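Local coordinates for protein serine-threonine phosphatase 2C (Toxoplasma gondii, PDB 2I44) that probably removes phosphate groups from serine and threonine residues of proteins, as a metal-dependent phosphatase of the PP2C family that here holds calcium ions, at residues L227-A232 with G242-D248. Residues are numbered along the deposited sequence; the frame is centred on the assembly and turned at random.
Sequences LQYSRA and GLSNQPD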
loop_
_atom_site.group_PDB
_atom_site.type_symbol
_atom_site.label_atom_id
_atom_site.label_comp_id
_atom_site.label_asym_id
_atom_site.label_seq_id
_atom_site.Cartn_x
_atom_site.Cartn_y
_atom_site.Cartn_z
ATOM N N LEU A 227 -13.460 -10.829 -3.822
ATOM C CA LEU A 227 -12.082 -10.391 -3.643
ATOM C C LEU A 227 -11.332 -11.436 -2.838
ATOM O O LEU A 227 -11.928 -12.182 -2.060
ATOM C CB LEU A 227 -12.038 -9.048 -2.909
ATOM C CG LEU A 227 -12.756 -7.878 -3.585
ATOM C CD1 LEU A 227 -12.623 -6.633 -2.724
ATOM C CD2 LEU A 227 -12.147 -7.638 -4.964
ATOM N N GLN A 228 -10.021 -11.498 -3.027
ATOM C CA GLN A 228 -9.223 -12.458 -2.288
ATOM C C GLN A 228 -8.479 -11.831 -1.113
ATOM O O GLN A 228 -7.581 -12.432 -0.539
ATOM C CB GLN A 228 -8.281 -13.197 -3.239
ATOM C CG GLN A 228 -9.045 -14.179 -4.109
ATOM C CD GLN A 228 -8.185 -14.854 -5.155
ATOM O OE1 GLN A 228 -7.539 -14.192 -5.968
ATOM N NE2 GLN A 228 -8.180 -16.182 -5.145
ATOM N N TYR A 229 -8.860 -10.604 -0.773
ATOM C CA TYR A 229 -8.310 -9.921 0.391
ATOM C C TYR A 229 -9.511 -9.323 1.128
ATOM O O TYR A 229 -10.508 -8.937 0.504
ATOM C CB TYR A 229 -7.255 -8.868 0.011
ATOM C CG TYR A 229 -7.583 -7.953 -1.138
ATOM C CD1 TYR A 229 -8.198 -6.723 -0.921
ATOM C CD2 TYR A 229 -7.235 -8.294 -2.443
ATOM C CE1 TYR A 229 -8.454 -5.851 -1.980
ATOM C CE2 TYR A 229 -7.489 -7.431 -3.505
ATOM C CZ TYR A 229 -8.097 -6.213 -3.264
ATOM O OH TYR A 229 -8.341 -5.345 -4.297
ATOM N N SER A 230 -9.417 -9.260 2.450
ATOM C CA SER A 230 -10.520 -8.795 3.292
ATOM C C SER A 230 -10.587 -7.328 3.733
ATOM O O SER A 230 -11.502 -6.941 4.473
ATOM C CB SER A 230 -10.587 -9.696 4.520
ATOM O OG SER A 230 -9.281 -9.966 4.980
ATOM N N ARG A 231 -9.617 -6.525 3.313
ATOM C CA ARG A 231 -9.605 -5.103 3.646
ATOM C C ARG A 231 -9.165 -4.360 2.396
ATOM O O ARG A 231 -8.291 -4.831 1.666
ATOM C CB ARG A 231 -8.655 -4.818 4.818
ATOM C CG ARG A 231 -8.996 -5.610 6.073
ATOM C CD ARG A 231 -8.352 -5.019 7.311
ATOM N NE ARG A 231 -8.417 -5.928 8.451
ATOM C CZ ARG A 231 -7.967 -5.634 9.667
ATOM N NH1 ARG A 231 -7.423 -4.444 9.903
ATOM N NH2 ARG A 231 -8.037 -6.540 10.640
ATOM N N ALA A 232 -9.780 -3.213 2.138
ATOM C CA ALA A 232 -9.445 -2.456 0.945
ATOM C C ALA A 232 -10.196 -1.145 0.806
ATOM O O ALA A 232 -11.146 -0.861 1.547
ATOM C CB ALA A 232 -9.724 -3.312 -0.282
ATOM N N GLY A 242 -18.402 -7.180 5.468
ATOM C CA GLY A 242 -17.128 -7.598 6.023
ATOM C C GLY A 242 -15.869 -6.968 5.456
ATOM O O GLY A 242 -14.818 -7.038 6.090
ATOM N N LEU A 243 -15.942 -6.374 4.266
ATOM C CA LEU A 243 -14.756 -5.729 3.690
ATOM C C LEU A 243 -14.504 -4.467 4.531
ATOM O O LEU A 243 -15.324 -3.547 4.549
ATOM C CB LEU A 243 -15.000 -5.361 2.222
ATOM C CG LEU A 243 -13.814 -4.867 1.380
ATOM C CD1 LEU A 243 -12.736 -5.948 1.303
ATOM C CD2 LEU A 243 -14.297 -4.496 -0.020
ATOM N N SER A 244 -13.371 -4.430 5.220
ATOM C CA SER A 244 -13.023 -3.312 6.097
ATOM C C SER A 244 -12.035 -2.295 5.519
ATOM O O SER A 244 -11.249 -2.612 4.620
ATOM C CB SER A 244 -12.451 -3.878 7.403
ATOM O OG SER A 244 -11.911 -2.862 8.227
ATOM N N ASN A 245 -12.081 -1.069 6.040
ATOM C CA ASN A 245 -11.151 -0.027 5.613
ATOM C C ASN A 245 -10.221 0.312 6.778
ATOM O O ASN A 245 -9.508 1.312 6.749
ATOM C CB ASN A 245 -11.884 1.241 5.141
ATOM C CG ASN A 245 -12.834 1.803 6.184
ATOM O OD1 ASN A 245 -12.617 1.675 7.392
ATOM N ND2 ASN A 245 -13.893 2.448 5.716
ATOM N N GLN A 246 -10.251 -0.532 7.807
ATOM C CA GLN A 246 -9.405 -0.371 8.987
ATOM C C GLN A 246 -8.005 -0.851 8.626
ATOM O O GLN A 246 -7.804 -2.028 8.352
ATOM C CB GLN A 246 -9.957 -1.218 10.140
ATOM C CG GLN A 246 -9.064 -1.295 11.374
ATOM C CD GLN A 246 -8.827 0.065 11.995
ATOM O OE1 GLN A 246 -7.749 0.650 11.851
ATOM N NE2 GLN A 246 -9.840 0.585 12.676
ATOM N N PRO A 247 -7.021 0.058 8.603
ATOM C CA PRO A 247 -5.667 -0.382 8.257
ATOM C C PRO A 247 -4.908 -0.894 9.469
ATOM O O PRO A 247 -5.250 -0.569 10.603
ATOM C CB PRO A 247 -5.033 0.890 7.716
ATOM C CG PRO A 247 -5.632 1.938 8.634
ATOM C CD PRO A 247 -7.094 1.532 8.669
ATOM N N ASP A 248 -3.903 -1.728 9.235
ATOM C CA ASP A 248 -3.059 -2.163 10.343
ATOM C C ASP A 248 -1.983 -1.091 10.258
ATOM O O ASP A 248 -1.536 -0.751 9.161
ATOM C CB ASP A 248 -2.453 -3.558 10.108
ATOM C CG ASP A 248 -3.423 -4.680 10.453
ATOM O OD1 ASP A 248 -4.000 -4.651 11.561
ATOM O OD2 ASP A 248 -3.609 -5.592 9.628
#
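R231 reaches along 242-248 with its chain extended from CG to NE, and NH1 donates to the backbone O of Q246 at 2.9 Å, approaching over the carbonyl plane. Its length and charge suit the place, for NH1 also lies 3.8 Å from OD1 of D248. This long salt bridge has OD2 over one guanidinium face and no N-H directed at OD1, so charge alone attracts. Each has a stronger partner elsewhere, R231 NH2 in E186 and D248 OD2 in H179.

Behind the arginine the backbones form a single beta bridge: S244 N donates to S230 O at 3.2 Å, and A232 N to S244 O at 2.9 Å. S244 suits the turn that follows because its short side chain keeps a hydroxyl near the backbone: with OG beside its carbonyl carbon (chi1 171°), it accepts from Q246 N at 2.9 Å, an ST turn.

On the apolar side L243 lays CD1 against the S230 carbonyl group, 3.5 Å from its C, and near A232 CB, while CD2 meets L227 CD1 at 3.8 Å. The branched, uncharged leucines cross at about a right angle, their methyls filling a buried spot. At G242 (phi 112°) a CB would press on the preceding carbonyl O, a strain glycine avoids.

Helix 184-192 flanks the polar side through E186 and R189, helix 98-130 packs on N245 to P247, and Y229, touching strand 137-146, brings 227-232 close to the calcium site at D60 and G61.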